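Ent-copalyl diphosphate synthase (Streptomyces platensis, PDB 5BP8) is a largely helical protein of the terpene cyclase class, with part of its chain related to the C-terminal domain of squalene-hopene cyclases. Local coordinates at residues F129-S133 against L189-A195. Numbering follows the deposited sequence.
Sequences FVAPS and LWHTLEA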
ATOM      1  N   PHE A 129      15.644   5.760   2.475  1.00 18.58           N
ATOM      2  CA  PHE A 129      15.961   5.816   3.902  1.00 18.26           C
ATOM      3  C   PHE A 129      16.048   4.423   4.482  1.00 18.16           C
ATOM      4  O   PHE A 129      17.020   4.075   5.151  1.00 17.58           O
ATOM      5  CB  PHE A 129      14.925   6.655   4.656  1.00 19.35           C
ATOM      6  CG  PHE A 129      14.809   8.057   4.115  1.00 20.04           C
ATOM      7  CD1 PHE A 129      15.798   8.975   4.376  1.00 22.54           C
ATOM      8  CD2 PHE A 129      13.756   8.425   3.278  1.00 21.18           C
ATOM      9  CE1 PHE A 129      15.725  10.262   3.847  1.00 24.14           C
ATOM     10  CE2 PHE A 129      13.676   9.698   2.745  1.00 22.39           C
ATOM     11  CZ  PHE A 129      14.654  10.624   3.034  1.00 22.03           C
ATOM     12  N   VAL A 130      15.004   3.644   4.230  1.00 17.68           N
ATOM     13  CA  VAL A 130      14.844   2.331   4.820  1.00 18.04           C
ATOM     14  C   VAL A 130      16.011   1.389   4.448  1.00 17.02           C
ATOM     15  O   VAL A 130      16.594   0.726   5.314  1.00 17.31           O
ATOM     16  CB  VAL A 130      13.520   1.746   4.311  1.00 19.22           C
ATOM     17  CG1 VAL A 130      13.398   0.279   4.634  1.00 20.39           C
ATOM     18  CG2 VAL A 130      12.358   2.523   4.933  1.00 19.70           C
ATOM     19  N   ALA A 131      16.333   1.342   3.168  1.00 16.96           N
ATOM     20  CA  ALA A 131      17.304   0.363   2.685  1.00 17.31           C
ATOM     21  C   ALA A 131      18.733   0.642   3.190  1.00 18.62           C
ATOM     22  O   ALA A 131      19.342  -0.246   3.804  1.00 18.29           O
ATOM     23  CB  ALA A 131      17.238   0.232   1.178  1.00 17.52           C
ATOM     24  N   PRO A 132      19.227   1.897   3.062  1.00 18.86           N
ATOM     25  CA  PRO A 132      20.567   2.123   3.629  1.00 19.39           C
ATOM     26  C   PRO A 132      20.611   2.037   5.133  1.00 18.56           C
ATOM     27  O   PRO A 132      21.638   1.637   5.709  1.00 18.17           O
ATOM     28  CB  PRO A 132      20.951   3.535   3.179  1.00 20.01           C
ATOM     29  CG  PRO A 132      19.731   4.106   2.534  1.00 20.49           C
ATOM     30  CD  PRO A 132      18.741   3.029   2.249  1.00 19.43           C
ATOM     31  N   SER A 133      19.525   2.426   5.795  1.00 18.75           N
ATOM     32  CA  SER A 133      19.464   2.281   7.232  1.00 18.18           C
ATOM     33  C   SER A 133      19.690   0.839   7.680  1.00 18.79           C
ATOM     34  O   SER A 133      20.488   0.554   8.579  1.00 19.33           O
ATOM     35  CB  SER A 133      18.129   2.800   7.757  1.00 19.54           C
ATOM     36  OG  SER A 133      18.177   2.787   9.158  1.00 21.70           O
ATOM     37  N   LEU A 189       7.264  11.789   6.309  1.00 18.59           N
ATOM     38  CA  LEU A 189       8.312  10.822   6.676  1.00 18.17           C
ATOM     39  C   LEU A 189       8.163  10.275   8.093  1.00 17.89           C
ATOM     40  O   LEU A 189       8.955   9.438   8.504  1.00 16.94           O
ATOM     41  CB  LEU A 189       9.705  11.455   6.521  1.00 19.07           C
ATOM     42  CG  LEU A 189      10.031  11.802   5.044  1.00 20.42           C
ATOM     43  CD1 LEU A 189      11.341  12.578   4.968  1.00 20.69           C
ATOM     44  CD2 LEU A 189      10.095  10.556   4.176  1.00 22.87           C
ATOM     45  N   TRP A 190       7.163  10.709   8.854  1.00 16.73           N
ATOM     46  CA  TRP A 190       6.943  10.082  10.161  1.00 16.83           C
ATOM     47  C   TRP A 190       6.700   8.584  10.039  1.00 16.82           C
ATOM     48  O   TRP A 190       7.091   7.818  10.912  1.00 16.42           O
ATOM     49  CB  TRP A 190       5.752  10.709  10.877  1.00 17.50           C
ATOM     50  CG  TRP A 190       5.966  12.166  11.263  1.00 17.98           C
ATOM     51  CD1 TRP A 190       7.110  12.917  11.090  1.00 18.16           C
ATOM     52  CD2 TRP A 190       5.004  13.040  11.889  1.00 19.22           C
ATOM     53  NE1 TRP A 190       6.898  14.208  11.561  1.00 19.26           N
ATOM     54  CE2 TRP A 190       5.627  14.304  12.056  1.00 19.85           C
ATOM     55  CE3 TRP A 190       3.677  12.890  12.267  1.00 20.58           C
ATOM     56  CZ2 TRP A 190       4.970  15.390  12.633  1.00 21.56           C
ATOM     57  CZ3 TRP A 190       3.014  13.971  12.829  1.00 22.26           C
ATOM     58  CH2 TRP A 190       3.667  15.208  13.009  1.00 22.40           C
ATOM     59  N   HIS A 191       6.031   8.187   8.964  1.00 16.25           N
ATOM     60  CA  HIS A 191       5.776   6.788   8.661  1.00 16.83           C
ATOM     61  C   HIS A 191       7.067   5.958   8.567  1.00 17.34           C
ATOM     62  O   HIS A 191       7.011   4.723   8.733  1.00 16.45           O
ATOM     63  CB  HIS A 191       5.019   6.695   7.333  1.00 17.29           C
ATOM     64  CG  HIS A 191       4.480   5.335   7.050  1.00 17.65           C
ATOM     65  ND1 HIS A 191       3.411   4.809   7.730  1.00 17.58           N
ATOM     66  CD2 HIS A 191       4.871   4.378   6.172  1.00 19.02           C
ATOM     67  CE1 HIS A 191       3.164   3.587   7.294  1.00 18.13           C
ATOM     68  NE2 HIS A 191       4.038   3.303   6.346  1.00 18.09           N
ATOM     69  N   THR A 192       8.207   6.627   8.313  1.00 17.97           N
ATOM     70  CA  THR A 192       9.492   5.963   8.129  1.00 19.06           C
ATOM     71  C   THR A 192      10.524   6.342   9.218  1.00 18.56           C
ATOM     72  O   THR A 192      11.746   6.195   9.050  1.00 16.78           O
ATOM     73  CB  THR A 192      10.013   6.142   6.685  1.00 23.75           C
ATOM     74  OG1 THR A 192      11.169   5.306   6.464  1.00 27.17           O
ATOM     75  CG2 THR A 192      10.349   7.494   6.371  1.00 24.80           C
ATOM     76  N   LEU A 193      10.013   6.760  10.367  1.00 17.31           N
ATOM     77  CA  LEU A 193      10.872   7.218  11.450  1.00 17.49           C
ATOM     78  C   LEU A 193      11.971   6.194  11.799  1.00 17.13           C
ATOM     79  O   LEU A 193      13.096   6.580  12.104  1.00 17.05           O
ATOM     80  CB  LEU A 193      10.057   7.540  12.699  1.00 17.85           C
ATOM     81  CG  LEU A 193      10.814   7.933  13.982  1.00 18.57           C
ATOM     82  CD1 LEU A 193      11.623   9.205  13.775  1.00 19.06           C
ATOM     83  CD2 LEU A 193       9.835   8.113  15.143  1.00 18.59           C
ATOM     84  N   GLU A 194      11.639   4.914  11.744  1.00 17.37           N
ATOM     85  CA  GLU A 194      12.583   3.844  12.191  1.00 17.96           C
ATOM     86  C   GLU A 194      13.829   3.760  11.333  1.00 17.91           C
ATOM     87  O   GLU A 194      14.837   3.189  11.732  1.00 19.30           O
ATOM     88  CB  GLU A 194      11.868   2.475  12.259  1.00 18.29           C
ATOM     89  CG  GLU A 194      11.735   1.714  10.938  1.00 18.24           C
ATOM     90  CD  GLU A 194      10.601   2.190  10.037  1.00 18.06           C
ATOM     91  OE1 GLU A 194       9.936   3.220  10.357  1.00 17.19           O
ATOM     92  OE2 GLU A 194      10.362   1.507   9.005  1.00 18.63           O
ATOM     93  N   ALA A 195      13.755   4.290  10.114  1.00 17.01           N
ATOM     94  CA  ALA A 195      14.927   4.385   9.258  1.00 17.20           C
ATOM     95  C   ALA A 195      15.868   5.490   9.714  1.00 17.72           C
ATOM     96  O   ALA A 195      17.072   5.379   9.534  1.00 17.74           O
ATOM     97  CB  ALA A 195      14.514   4.648   7.832  1.00 17.57           C
TER
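Ala195 packs against Phe129, Val130 and Ser133 in a buried, mainly apolar contact, where the first turns of helix 127-144 meet the short helix 193-196 and the turn leading into it. The methyl of Ala195 settles on the backbone of the first helix: its CB lies 3.7 Å from Phe129 C and 3.8 Å from Phe129 CB, and the CA atoms of Val130 and Ala195 are 4.9 Å apart. The small size of that methyl goes with the close approach of the two backbones.

One turn further along helix 127-144, Ser133 OG donates a hydrogen bond of 2.8 Å to Ala195 O. With OG anti to the backbone N (chi1 -173°), the hydroxyl reaches this carbonyl, meeting it at a C=O...OG angle of 119° and 19° out of the carbonyl plane. Arg177 adds a weak hydrogen bond to the same oxygen.

Val130 turns CG2 onto the hydroxyl of Thr192, 3.4 Å from OG1. That hydroxyl is buried against a methyl and has no polar partner in the model. Farther out, the Phe129 ring extends to Leu189, CE2 to CD2 at 4.0 Å, the two side chains crossing at about a right angle.

Glu194 only skirts the contact; its OE2 hydrogen-bonds Tyr32 OH and makes a salt bridge with Lys498. Helix 171-179 adjoins the contact, with Leu172 and Val176 against Phe129, and Leu173 and Arg177 against Ser133. Helix 31-40 meets Val130 through Tyr32, while helix 221-228 packs on Leu193 and Glu194.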